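Side-chain contacts in eukaryotic translation initiation factor 4 gamma 5 (Trypanosoma cruzi, PDB 6OZU), which probably serves as a scaffold in translation initiation, its MIF4G domain being the part that in eIF4G relatives binds the RNA helicase eIF4A: residues R168-P171 against E175-H178; L160-E165 against M211-R216; E103-Q108 against L126-K131; H155-L160 against E206-M211. All blocks are in the same frame, centred on the assembly; numbering follows the deposited sequence. Where two conformers were deposited one is given.

All four contacts lie in one all-helical MIF4G domain of the HEAT-repeat kind. Contact 3 comes first along the chain and closes, between helices 82-112 and 118-144, before the others open. Contacts 2 and 4 share helix 150-162, L160 and M211; their segments alternate along the chain, and their centres are about 7 Å apart. Contact 1, in the loop into helix 173-186, falls within the span of both, its centre about 8 Å from that of contact 2. The centre of contact 3 is about 13 Å from contact 1's and 18 Å from contact 2's, which it meets through T164. Sulfates, probably from the crystallisation liquor, bind at contacts 1 and 2 and suggest a basic patch.

Contact 1: R168-P171 against E175-H178; sequences RRFP and ELIH. With SO4 (sulfate ion), chain E; SO4 (sulfate ion), chain H; SO4 (sulfate ion), chain D; SO4 (sulfate ion), chain G.
F170 and P171 close over L176 from the loop that leads into helix 173-186. The apolar part is small: L176 CD1 lies 3.6 Å from F170 CE2, and its branch point CG sits 3.7 Å from P171 CG, with CD2 beside both partners. Both side chains cross the leucine at about a right angle. F170 has CG anti to its backbone N (chi1 -163°), which carries the ring across to L176, and P171 CD lies over one ring face. The loop packs back on the first turn of helix 173-186 in the MIF4G helical stack, with L220 and M217 of helix 215-235 packing beside it. The polar part belongs to the loop. R168 NE donates to F170 O at 2.9 Å, and that bond holds the guanidinium while its NH2 reaches O3 of a sulfate (chain H), probably from the crystallisation liquor, at 2.9 Å. A second such sulfate (chain E) is gripped through O2 by two backbone amides, R169 N at 3.0 Å and F170 N at 3.2 Å.

Contact 2: L160-E165 against M211-R216; sequences LLYGTE and MHPQRR. With SO4 (sulfate ion), chain D; SO4 (sulfate ion), chain G; SO4 (sulfate ion), chain E.
Y162 reaches with its hydroxyl end to the loop before helix 215-235, where P213 and M211 receive it. The van der Waals contacts are few: Y162 OH lies 3.6 Å from P213 CB, with P213 CA near the plane of the ring at its edge, and Y162 CZ is 4.2 Å from M211 CB. M211 adds a Met-aromatic contact, its SD 5.5 Å from the centroid of the Y162 ring and 50° off the normal, so the sulfur approaches obliquely. The polar partner of the hydroxyl is L208 O, a hydrogen bond that links helix 150-162 to helix 194-208. Polar contacts with sulfates, probably from the crystallisation liquor, flank this packing. One sulfate (chain D) sits at the start of helix 215-235: R216 gives its backbone N and, at 3.1 Å, its NE to the same O3, and NH2 to O1 at 3.0 Å. A bend at chi3 (-60°) folds the R216 chain back so that backbone and guanidinium grip one anion. R215 NE points almost straight at O2 of this sulfate, 3.3 Å away. Two residues beyond Y162, T164 OG1 donates to O2 of another sulfate (chain G) at 3.1 Å. The arginines and the amides at the helix start together suit an anion, though the sulfates alone do not show what would bind in the cell.

Contact 3: E103-Q108 against L126-K131; sequences EEAQAQ and LIFAGK
F128 points its ring end-on into helix 82-112, with the rim meeting A105 and Q106. CZ leads: it lies 3.6 Å from A105 CB, which sits at the ring edge in its plane, and 3.5 Å from A105 C, so the ring tip rests against the backbone of that turn as well as the methyl. CG of F128 stands anti to the backbone N (chi1 -174°), which carries the ring out toward helix 82-112. Q106 comes to another part of the same rim. Its chain bends at chi2 (68°) and turns the amide back toward F128, bringing OE1 to 3.2 Å from CE2. OE1 lies near the ring plane and therefore at its edge, and the amide and ring planes are 83° apart. Helices 82-112 and 118-144 follow each other in the chain and pack here within the MIF4G domain, Q106 CA and F128 CA being 8.2 Å apart. Q106 also packs on W159 of helix 150-162 and on T164, linking them to helix 150-162. If the amide is modelled the right way round, its oxygen would probably make a weak, favourable contact with the ring-edge hydrogens, added to what is otherwise van der Waals packing of one aromatic rim against a small alanine.

Contact 4: H155-L160 against E206-M211; sequences HVLEWL and EELMHM
L157 opens the contact, its CB 3.8 Å from L208 CD1, with the two leucine side chains crossing at about a right angle. L157 CD1 also lies 4.1 Å from the same methyl, so one branch of L208 is held against both the root and the tip of L157. One residue on, E158 takes the other branch: its CG is 3.8 Å from L208 CD2. L208 thus straddles two adjacent residues of helix 150-162, a methyl to each. The E158 chain then runs extended beyond CG (chi2 -164°) and passes the thioether of M211 at about a right angle. M211 SD is 3.8 Å from E158 CG, and the terminal CE is 3.6 Å from E158 OE2. CG and the carboxylate both lie against the thioether, and OE1 also keeps a long, weak ion pair with R166. In the second segment, a type I beta turn from L208 to M211 brings the leucine and the methionine to the same helix. The contact joins helix 150-162 to the C-terminal end of helix 194-208; L154 and L161 extend the L208 packing along the former, and helix 215-235 packs on M209 within the turn.

Contact 1: R168-P171 against E175-H178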
loop_
_atom_site.group_PDB
_atom_site.type_symbol
_atom_site.label_atom_id
_atom_site.label_comp_id
_atom_site.label_asym_id
_atom_site.label_seq_id
_atom_site.Cartn_x
_atom_site.Cartn_y
_atom_site.Cartn_z
ATOM N N ARG A 168 14.799 16.294 5.925
ATOM C CA ARG A 168 13.678 17.225 6.180
ATOM C C ARG A 168 13.310 17.393 7.647
ATOM O O ARG A 168 13.322 16.426 8.410
ATOM C CB ARG A 168 12.412 16.844 5.398
ATOM C CG ARG A 168 12.551 16.897 3.885
ATOM C CD ARG A 168 11.185 16.861 3.237
ATOM N NE ARG A 168 10.456 18.103 3.488
ATOM C CZ ARG A 168 10.158 19.002 2.556
ATOM N NH1 ARG A 168 10.500 18.795 1.290
ATOM N NH2 ARG A 168 9.498 20.107 2.879
ATOM N N ARG A 169 12.952 18.628 8.026
ATOM C CA ARG A 169 12.494 18.965 9.379
ATOM C C ARG A 169 11.015 18.564 9.507
ATOM O O ARG A 169 10.614 18.009 10.526
ATOM C CB ARG A 169 12.672 20.466 9.659
ATOM C CG ARG A 169 14.120 20.876 9.891
ATOM C CD ARG A 169 14.255 22.337 10.275
ATOM N NE ARG A 169 15.614 22.659 10.723
ATOM C CZ ARG A 169 16.033 22.597 11.985
ATOM N NH1 ARG A 169 17.288 22.908 12.290
ATOM N NH2 ARG A 169 15.202 22.224 12.953
ATOM N N PHE A 170 10.236 18.775 8.428
ATOM C CA PHE A 170 8.812 18.496 8.327
ATOM C C PHE A 170 8.455 18.110 6.879
ATOM O O PHE A 170 9.077 18.648 5.960
ATOM C CB PHE A 170 8.028 19.754 8.763
ATOM C CG PHE A 170 6.581 19.521 9.103
ATOM C CD1 PHE A 170 6.222 18.768 10.217
ATOM C CD2 PHE A 170 5.574 20.071 8.328
ATOM C CE1 PHE A 170 4.884 18.550 10.531
ATOM C CE2 PHE A 170 4.229 19.865 8.656
ATOM C CZ PHE A 170 3.894 19.108 9.757
ATOM N N PRO A 171 7.473 17.193 6.644
ATOM C CA PRO A 171 7.146 16.809 5.255
ATOM C C PRO A 171 6.622 17.914 4.350
ATOM O O PRO A 171 6.044 18.902 4.805
ATOM C CB PRO A 171 6.099 15.700 5.415
ATOM C CG PRO A 171 5.573 15.861 6.770
ATOM C CD PRO A 171 6.651 16.434 7.611
ATOM N N GLU A 175 3.137 15.435 0.222
ATOM C CA GLU A 175 3.524 14.300 1.059
ATOM C C GLU A 175 2.652 14.182 2.290
ATOM O O GLU A 175 2.239 13.068 2.612
ATOM C CB GLU A 175 5.000 14.402 1.436
ATOM C CG GLU A 175 5.913 13.730 0.432
ATOM C CD GLU A 175 5.810 14.241 -0.986
ATOM O OE1 GLU A 175 5.395 13.449 -1.862
ATOM O OE2 GLU A 175 6.109 15.436 -1.216
ATOM N N LEU A 176 2.323 15.325 2.943
ATOM C CA LEU A 176 1.434 15.360 4.085
ATOM C C LEU A 176 0.050 14.840 3.706
ATOM O O LEU A 176 -0.552 14.135 4.519
ATOM C CB LEU A 176 1.295 16.795 4.612
ATOM C CG LEU A 176 2.272 17.212 5.688
ATOM C CD1 LEU A 176 2.395 18.727 5.742
ATOM C CD2 LEU A 176 1.848 16.685 7.021
ATOM N N ILE A 177 -0.464 15.190 2.482
ATOM C CA ILE A 177 -1.774 14.749 1.976
ATOM C C ILE A 177 -1.785 13.229 1.758
ATOM O O ILE A 177 -2.714 12.575 2.219
ATOM C CB ILE A 177 -2.274 15.556 0.753
ATOM C CG1 ILE A 177 -2.135 17.075 1.000
ATOM C CG2 ILE A 177 -3.736 15.190 0.424
ATOM C CD1 ILE A 177 -2.131 17.947 -0.225
ATOM N N HIS A 178 -0.727 12.653 1.140
ATOM C CA HIS A 178 -0.601 11.185 0.971
ATOM C C HIS A 178 -0.663 10.463 2.323
ATOM O O HIS A 178 -1.373 9.458 2.448
ATOM C CB HIS A 178 0.663 10.776 0.187
ATOM C CG HIS A 178 0.753 11.342 -1.209
ATOM N ND1 HIS A 178 -0.358 11.440 -2.033
ATOM C CD2 HIS A 178 1.827 11.830 -1.872
ATOM C CE1 HIS A 178 0.088 11.963 -3.165
ATOM N NE2 HIS A 178 1.388 12.229 -3.105
HETATM S S SO4 E . 11.510 22.229 6.206
HETATM O O1 SO4 E . 12.175 22.644 4.970
HETATM O O2 SO4 E . 11.662 20.776 6.320
HETATM O O3 SO4 E . 12.109 22.914 7.357
HETATM O O4 SO4 E . 10.088 22.592 6.160
HETATM S S SO4 H . 9.738 21.923 -0.721
HETATM O O1 SO4 H . 8.456 21.599 -1.352
HETATM O O2 SO4 H . 10.713 20.867 -1.018
HETATM O O3 SO4 H . 9.546 22.037 0.728
HETATM O O4 SO4 H . 10.229 23.200 -1.241
HETATM S S SO4 D . 11.173 22.839 13.646
HETATM O O1 SO4 D . 11.898 22.991 12.379
HETATM O O2 SO4 D . 12.073 22.385 14.717
HETATM O O3 SO4 D . 10.083 21.879 13.433
HETATM O O4 SO4 D . 10.630 24.140 14.021
HETATM S S SO4 G . 11.850 15.429 -0.605
HETATM O O1 SO4 G . 13.067 15.513 0.216
HETATM O O2 SO4 G . 12.070 14.516 -1.729
HETATM O O3 SO4 G . 10.721 14.936 0.194
HETATM O O4 SO4 G . 11.532 16.762 -1.120
#

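Contact 2: L160-E165 against M211-R216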
loop_
_atom_site.group_PDB
_atom_site.type_symbol
_atom_site.label_atom_id
_atom_site.label_comp_id
_atom_site.label_asym_id
_atom_site.label_seq_id
_atom_site.Cartn_x
_atom_site.Cartn_y
_atom_site.Cartn_z
ATOM N N LEU A 160 8.653 9.572 2.822
ATOM C CA LEU A 160 7.441 10.374 2.641
ATOM C C LEU A 160 7.411 11.565 3.599
ATOM O O LEU A 160 7.032 12.662 3.181
ATOM C CB LEU A 160 6.211 9.480 2.827
ATOM C CG LEU A 160 4.877 9.972 2.277
ATOM C CD1 LEU A 160 4.826 9.837 0.751
ATOM C CD2 LEU A 160 3.742 9.195 2.891
ATOM N N LEU A 161 7.838 11.356 4.877
ATOM C CA LEU A 161 7.854 12.393 5.903
ATOM C C LEU A 161 9.191 13.105 6.064
ATOM O O LEU A 161 9.206 14.324 6.226
ATOM C CB LEU A 161 7.415 11.824 7.260
ATOM C CG LEU A 161 5.997 11.211 7.382
ATOM C CD1 LEU A 161 5.860 10.495 8.721
ATOM C CD2 LEU A 161 4.892 12.276 7.235
ATOM N N TYR A 162 10.305 12.353 6.084
ATOM C CA TYR A 162 11.651 12.907 6.270
ATOM C C TYR A 162 12.387 13.235 4.978
ATOM O O TYR A 162 13.476 13.796 5.045
ATOM C CB TYR A 162 12.516 11.994 7.153
ATOM C CG TYR A 162 12.031 11.841 8.584
ATOM C CD1 TYR A 162 12.293 12.820 9.535
ATOM C CD2 TYR A 162 11.381 10.682 9.001
ATOM C CE1 TYR A 162 11.899 12.661 10.864
ATOM C CE2 TYR A 162 10.967 10.520 10.323
ATOM C CZ TYR A 162 11.234 11.512 11.252
ATOM O OH TYR A 162 10.828 11.377 12.548
ATOM N N GLY A 163 11.789 12.920 3.827
ATOM C CA GLY A 163 12.395 13.165 2.529
ATOM C C GLY A 163 13.206 11.988 2.029
ATOM O O GLY A 163 13.628 11.131 2.819
ATOM N N THR A 164 13.436 11.945 0.713
ATOM C CA THR A 164 14.210 10.877 0.066
ATOM C C THR A 164 15.677 10.885 0.553
ATOM O O THR A 164 16.261 9.815 0.736
ATOM C CB THR A 164 14.033 10.908 -1.470
ATOM O OG1 THR A 164 14.172 12.253 -1.957
ATOM C CG2 THR A 164 12.666 10.357 -1.902
ATOM N N GLU A 165 16.224 12.084 0.853
ATOM C CA GLU A 165 17.568 12.249 1.417
ATOM C C GLU A 165 17.529 12.197 2.980
ATOM O O GLU A 165 18.583 12.257 3.621
ATOM C CB GLU A 165 18.234 13.538 0.891
ATOM N N MET A 211 13.458 8.621 15.506
ATOM C CA MET A 211 14.266 8.942 14.325
ATOM C C MET A 211 14.621 10.430 14.299
ATOM O O MET A 211 14.799 11.033 13.236
ATOM C CB MET A 211 13.568 8.491 13.041
ATOM C CG MET A 211 13.642 7.009 12.832
ATOM S SD MET A 211 12.783 6.498 11.335
ATOM C CE MET A 211 12.769 4.744 11.594
ATOM N N HIS A 212 14.741 10.999 15.509
ATOM C CA HIS A 212 15.094 12.372 15.872
ATOM C C HIS A 212 14.193 13.431 15.208
ATOM O O HIS A 212 14.699 14.331 14.528
ATOM C CB HIS A 212 16.588 12.627 15.636
ATOM C CG HIS A 212 17.443 11.615 16.340
ATOM N ND1 HIS A 212 17.719 11.717 17.702
ATOM C CD2 HIS A 212 17.973 10.461 15.873
ATOM C CE1 HIS A 212 18.443 10.649 18.002
ATOM N NE2 HIS A 212 18.623 9.865 16.932
ATOM N N PRO A 213 12.849 13.371 15.443
ATOM C CA PRO A 213 11.962 14.387 14.875
ATOM C C PRO A 213 12.143 15.744 15.551
ATOM O O PRO A 213 12.496 15.818 16.736
ATOM C CB PRO A 213 10.566 13.825 15.170
ATOM C CG PRO A 213 10.725 13.005 16.357
ATOM C CD PRO A 213 12.076 12.393 16.241
ATOM N N GLN A 214 11.875 16.815 14.793
ATOM C CA GLN A 214 11.925 18.180 15.303
ATOM C C GLN A 214 10.565 18.543 15.953
ATOM O O GLN A 214 9.753 17.646 16.186
ATOM C CB GLN A 214 12.383 19.168 14.211
ATOM C CG GLN A 214 13.827 18.967 13.738
ATOM C CD GLN A 214 14.822 19.003 14.873
ATOM O OE1 GLN A 214 15.354 17.965 15.292
ATOM N NE2 GLN A 214 15.077 20.196 15.411
ATOM N N ARG A 215 10.337 19.831 16.291
ATOM C CA ARG A 215 9.127 20.295 16.982
ATOM C C ARG A 215 7.830 19.951 16.227
ATOM O O ARG A 215 6.946 19.323 16.823
ATOM C CB ARG A 215 9.190 21.818 17.312
ATOM C CG ARG A 215 10.405 22.349 18.090
ATOM C CD ARG A 215 10.394 23.858 18.142
ATOM N NE ARG A 215 11.166 24.491 17.062
ATOM C CZ ARG A 215 11.438 25.791 16.982
ATOM N NH1 ARG A 215 11.030 26.620 17.933
ATOM N NH2 ARG A 215 12.126 26.268 15.954
ATOM N N ARG A 216 7.721 20.329 14.925
ATOM C CA ARG A 216 6.507 20.074 14.144
ATOM C C ARG A 216 6.333 18.589 13.876
ATOM O O ARG A 216 5.200 18.101 13.904
ATOM C CB ARG A 216 6.487 20.848 12.820
ATOM C CG ARG A 216 6.238 22.346 12.880
ATOM C CD ARG A 216 6.643 22.988 11.559
ATOM N NE ARG A 216 8.063 22.749 11.287
ATOM C CZ ARG A 216 8.693 22.979 10.142
ATOM N NH1 ARG A 216 8.026 23.437 9.087
ATOM N NH2 ARG A 216 9.992 22.751 10.041
HETATM S S SO4 D . 11.173 22.839 13.646
HETATM O O1 SO4 D . 11.898 22.991 12.379
HETATM O O2 SO4 D . 12.073 22.385 14.717
HETATM O O3 SO4 D . 10.083 21.879 13.433
HETATM O O4 SO4 D . 10.630 24.140 14.021
HETATM S S SO4 G . 11.850 15.429 -0.605
HETATM O O1 SO4 G . 13.067 15.513 0.216
HETATM O O2 SO4 G . 12.070 14.516 -1.729
HETATM O O3 SO4 G . 10.721 14.936 0.194
HETATM O O4 SO4 G . 11.532 16.762 -1.120
HETATM S S SO4 E . 11.510 22.229 6.206
HETATM O O1 SO4 E . 12.175 22.644 4.970
HETATM O O2 SO4 E . 11.662 20.776 6.320
HETATM O O3 SO4 E . 12.109 22.914 7.357
HETATM O O4 SO4 E . 10.088 22.592 6.160
#

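Contact 3: E103-Q108 against L126-K131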
loop_
_atom_site.group_PDB
_atom_site.type_symbol
_atom_site.label_atom_id
_atom_site.label_comp_id
_atom_site.label_asym_id
_atom_site.label_seq_id
_atom_site.Cartn_x
_atom_site.Cartn_y
_atom_site.Cartn_z
ATOM N N GLU A 103 9.535 5.562 -4.539
ATOM C CA GLU A 103 10.583 6.335 -3.863
ATOM C C GLU A 103 11.476 7.089 -4.861
ATOM O O GLU A 103 11.639 8.302 -4.734
ATOM C CB GLU A 103 11.441 5.427 -2.962
ATOM C CG GLU A 103 12.481 6.193 -2.157
ATOM C CD GLU A 103 13.397 5.371 -1.277
ATOM O OE1 GLU A 103 13.255 4.127 -1.247
ATOM O OE2 GLU A 103 14.265 5.978 -0.610
ATOM N N GLU A 104 12.046 6.370 -5.838
ATOM C CA GLU A 104 12.915 6.908 -6.886
ATOM C C GLU A 104 12.218 7.920 -7.811
ATOM O O GLU A 104 12.881 8.850 -8.271
ATOM C CB GLU A 104 13.576 5.770 -7.693
ATOM C CG GLU A 104 14.788 6.183 -8.522
ATOM C CD GLU A 104 15.884 6.994 -7.849
ATOM O OE1 GLU A 104 16.277 6.661 -6.706
ATOM O OE2 GLU A 104 16.366 7.959 -8.483
ATOM N N ALA A 105 10.897 7.757 -8.062
ATOM C CA ALA A 105 10.106 8.668 -8.885
ATOM C C ALA A 105 10.000 10.031 -8.182
ATOM O O ALA A 105 10.120 11.066 -8.836
ATOM C CB ALA A 105 8.725 8.078 -9.123
ATOM N N GLN A 106 9.825 10.013 -6.840
ATOM C CA GLN A 106 9.774 11.172 -5.948
ATOM C C GLN A 106 11.134 11.901 -5.982
ATOM O O GLN A 106 11.164 13.126 -6.159
ATOM C CB GLN A 106 9.436 10.712 -4.513
ATOM C CG GLN A 106 9.238 11.830 -3.501
ATOM C CD GLN A 106 7.995 12.652 -3.787
ATOM O OE1 GLN A 106 6.871 12.124 -3.913
ATOM N NE2 GLN A 106 8.172 13.970 -3.896
ATOM N N ALA A 107 12.241 11.140 -5.817
ATOM C CA ALA A 107 13.636 11.617 -5.840
ATOM C C ALA A 107 13.989 12.253 -7.182
ATOM O O ALA A 107 14.634 13.301 -7.204
ATOM C CB ALA A 107 14.583 10.470 -5.548
ATOM N N GLN A 108 13.550 11.621 -8.297
ATOM C CA GLN A 108 13.747 12.092 -9.658
ATOM C C GLN A 108 13.044 13.436 -9.851
ATOM O O GLN A 108 13.702 14.385 -10.270
ATOM C CB GLN A 108 13.232 11.054 -10.660
ATOM C CG GLN A 108 14.239 10.662 -11.726
ATOM C CD GLN A 108 13.892 9.371 -12.440
ATOM O OE1 GLN A 108 12.879 8.705 -12.152
ATOM N NE2 GLN A 108 14.737 8.982 -13.392
ATOM N N LEU A 126 1.989 18.873 -8.506
ATOM C CA LEU A 126 0.565 18.509 -8.547
ATOM C C LEU A 126 0.316 17.355 -9.518
ATOM O O LEU A 126 -0.438 16.432 -9.190
ATOM C CB LEU A 126 -0.309 19.729 -8.884
ATOM C CG LEU A 126 -1.827 19.495 -9.102
ATOM C CD1 LEU A 126 -2.544 19.086 -7.821
ATOM C CD2 LEU A 126 -2.474 20.722 -9.637
ATOM N N ILE A 127 0.969 17.395 -10.706
ATOM C CA ILE A 127 0.867 16.353 -11.730
ATOM C C ILE A 127 1.386 15.032 -11.155
ATOM O O ILE A 127 0.776 13.980 -11.371
ATOM C CB ILE A 127 1.630 16.776 -13.030
ATOM C CG1 ILE A 127 0.960 18.006 -13.695
ATOM C CG2 ILE A 127 1.756 15.606 -14.033
ATOM C CD1 ILE A 127 1.868 18.760 -14.710
ATOM N N PHE A 128 2.501 15.098 -10.415
ATOM C CA PHE A 128 3.116 13.936 -9.802
ATOM C C PHE A 128 2.264 13.340 -8.702
ATOM O O PHE A 128 2.094 12.128 -8.669
ATOM C CB PHE A 128 4.543 14.243 -9.322
ATOM C CG PHE A 128 5.277 13.020 -8.816
ATOM C CD1 PHE A 128 5.767 12.068 -9.700
ATOM C CD2 PHE A 128 5.444 12.805 -7.451
ATOM C CE1 PHE A 128 6.402 10.921 -9.227
ATOM C CE2 PHE A 128 6.092 11.667 -6.979
ATOM C CZ PHE A 128 6.569 10.737 -7.867
ATOM N N ALA A 129 1.718 14.186 -7.816
ATOM C CA ALA A 129 0.868 13.800 -6.686
ATOM C C ALA A 129 -0.297 12.888 -7.122
ATOM O O ALA A 129 -0.607 11.919 -6.417
ATOM C CB ALA A 129 0.346 15.041 -6.004
ATOM N N GLY A 130 -0.889 13.191 -8.288
ATOM C CA GLY A 130 -2.003 12.450 -8.877
ATOM C C GLY A 130 -1.649 11.026 -9.255
ATOM O O GLY A 130 -2.510 10.130 -9.268
ATOM N N LYS A 131 -0.354 10.813 -9.561
ATOM C CA LYS A 131 0.218 9.516 -9.895
ATOM C C LYS A 131 0.703 8.826 -8.621
ATOM O O LYS A 131 0.441 7.638 -8.439
ATOM C CB LYS A 131 1.357 9.670 -10.931
ATOM C CG LYS A 131 0.852 10.113 -12.332
ATOM C CD LYS A 131 1.981 10.399 -13.350
ATOM C CE LYS A 131 1.878 11.766 -14.011
ATOM N NZ LYS A 131 1.024 11.763 -15.244
#

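Contact 4: H155-L160 against E206-M211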
loop_
_atom_site.group_PDB
_atom_site.type_symbol
_atom_site.label_atom_id
_atom_site.label_comp_id
_atom_site.label_asym_id
_atom_site.label_seq_id
_atom_site.Cartn_x
_atom_site.Cartn_y
_atom_site.Cartn_z
ATOM N N HIS A 155 9.500 2.133 5.964
ATOM C CA HIS A 155 10.473 2.659 4.980
ATOM C C HIS A 155 9.848 3.685 4.048
ATOM O O HIS A 155 10.504 4.672 3.716
ATOM C CB HIS A 155 11.155 1.537 4.157
ATOM C CG HIS A 155 12.320 1.993 3.306
ATOM N ND1 HIS A 155 13.629 1.674 3.640
ATOM C CD2 HIS A 155 12.331 2.689 2.142
ATOM C CE1 HIS A 155 14.384 2.206 2.689
ATOM N NE2 HIS A 155 13.648 2.835 1.773
ATOM N N VAL A 156 8.577 3.482 3.632
ATOM C CA VAL A 156 7.888 4.432 2.751
ATOM C C VAL A 156 7.646 5.749 3.505
ATOM O O VAL A 156 7.950 6.821 2.967
ATOM C CB VAL A 156 6.568 3.871 2.156
ATOM C CG1 VAL A 156 5.695 4.987 1.564
ATOM C CG2 VAL A 156 6.831 2.786 1.129
ATOM N N LEU A 157 7.108 5.655 4.758
ATOM C CA LEU A 157 6.824 6.791 5.647
ATOM C C LEU A 157 8.082 7.579 6.017
ATOM O O LEU A 157 8.012 8.793 6.183
ATOM C CB LEU A 157 6.051 6.345 6.904
ATOM C CG LEU A 157 4.624 5.833 6.673
ATOM C CD1 LEU A 157 3.987 5.406 7.956
ATOM C CD2 LEU A 157 3.774 6.871 6.006
ATOM N N GLU A 158 9.235 6.902 6.087
ATOM C CA GLU A 158 10.534 7.530 6.327
ATOM C C GLU A 158 10.829 8.557 5.226
ATOM O O GLU A 158 11.018 9.716 5.566
ATOM C CB GLU A 158 11.651 6.494 6.374
ATOM C CG GLU A 158 11.773 5.765 7.697
ATOM C CD GLU A 158 13.093 5.035 7.845
ATOM O OE1 GLU A 158 14.152 5.695 7.712
ATOM O OE2 GLU A 158 13.068 3.804 8.084
ATOM N N TRP A 159 10.798 8.168 3.925
ATOM C CA TRP A 159 11.055 9.121 2.842
ATOM C C TRP A 159 9.879 10.047 2.582
ATOM O O TRP A 159 10.080 11.199 2.208
ATOM C CB TRP A 159 11.551 8.457 1.546
ATOM C CG TRP A 159 10.633 7.455 0.907
ATOM C CD1 TRP A 159 10.771 6.093 0.927
ATOM C CD2 TRP A 159 9.539 7.738 0.002
ATOM N NE1 TRP A 159 9.817 5.507 0.120
ATOM C CE2 TRP A 159 9.026 6.494 -0.434
ATOM C CE3 TRP A 159 8.965 8.923 -0.504
ATOM C CZ2 TRP A 159 7.937 6.405 -1.315
ATOM C CZ3 TRP A 159 7.883 8.829 -1.368
ATOM C CH2 TRP A 159 7.384 7.584 -1.767
ATOM N N LEU A 160 8.653 9.572 2.822
ATOM C CA LEU A 160 7.441 10.374 2.641
ATOM C C LEU A 160 7.411 11.565 3.599
ATOM O O LEU A 160 7.032 12.662 3.181
ATOM C CB LEU A 160 6.211 9.480 2.827
ATOM C CG LEU A 160 4.877 9.972 2.277
ATOM C CD1 LEU A 160 4.826 9.837 0.751
ATOM C CD2 LEU A 160 3.742 9.195 2.891
ATOM N N GLU A 206 5.252 5.175 16.036
ATOM C CA GLU A 206 6.067 5.257 17.261
ATOM C C GLU A 206 7.546 5.080 16.921
ATOM O O GLU A 206 8.381 5.715 17.558
ATOM C CB GLU A 206 5.636 4.231 18.319
ATOM C CG GLU A 206 4.363 4.588 19.072
ATOM C CD GLU A 206 4.451 5.682 20.124
ATOM O OE1 GLU A 206 3.519 6.514 20.170
ATOM O OE2 GLU A 206 5.433 5.711 20.900
ATOM N N GLU A 207 7.872 4.238 15.907
ATOM C CA GLU A 207 9.233 4.030 15.417
ATOM C C GLU A 207 9.802 5.283 14.768
ATOM O O GLU A 207 10.938 5.649 15.057
ATOM C CB GLU A 207 9.309 2.859 14.447
ATOM C CG GLU A 207 9.533 1.549 15.151
ATOM C CD GLU A 207 9.659 0.344 14.247
ATOM O OE1 GLU A 207 10.795 -0.158 14.074
ATOM O OE2 GLU A 207 8.612 -0.106 13.726
ATOM N N LEU A 208 9.019 5.957 13.914
ATOM C CA LEU A 208 9.413 7.213 13.270
ATOM C C LEU A 208 9.720 8.293 14.328
ATOM O O LEU A 208 10.530 9.181 14.083
ATOM C CB LEU A 208 8.307 7.706 12.324
ATOM C CG LEU A 208 7.991 6.828 11.118
ATOM C CD1 LEU A 208 6.602 7.100 10.625
ATOM C CD2 LEU A 208 9.009 6.998 10.018
ATOM N N MET A 209 9.101 8.189 15.504
ATOM C CA MET A 209 9.304 9.100 16.621
ATOM C C MET A 209 10.671 8.953 17.258
ATOM O O MET A 209 11.102 9.838 18.003
ATOM C CB MET A 209 8.258 8.825 17.663
ATOM C CG MET A 209 7.027 9.523 17.390
ATOM S SD MET A 209 6.334 9.847 18.943
ATOM C CE MET A 209 7.649 10.926 19.649
ATOM N N HIS A 210 11.326 7.811 17.019
ATOM C CA HIS A 210 12.655 7.544 17.546
ATOM C C HIS A 210 13.651 7.599 16.383
ATOM O O HIS A 210 14.533 6.750 16.256
ATOM C CB HIS A 210 12.662 6.248 18.376
ATOM C CG HIS A 210 11.801 6.352 19.604
ATOM N ND1 HIS A 210 10.510 5.842 19.629
ATOM C CD2 HIS A 210 12.045 6.969 20.786
ATOM C CE1 HIS A 210 10.024 6.132 20.830
ATOM N NE2 HIS A 210 10.908 6.815 21.561
ATOM N N MET A 211 13.458 8.621 15.506
ATOM C CA MET A 211 14.266 8.942 14.325
ATOM C C MET A 211 14.621 10.430 14.299
ATOM O O MET A 211 14.799 11.033 13.236
ATOM C CB MET A 211 13.568 8.491 13.041
ATOM C CG MET A 211 13.642 7.009 12.832
ATOM S SD MET A 211 12.783 6.498 11.335
ATOM C CE MET A 211 12.769 4.744 11.594
#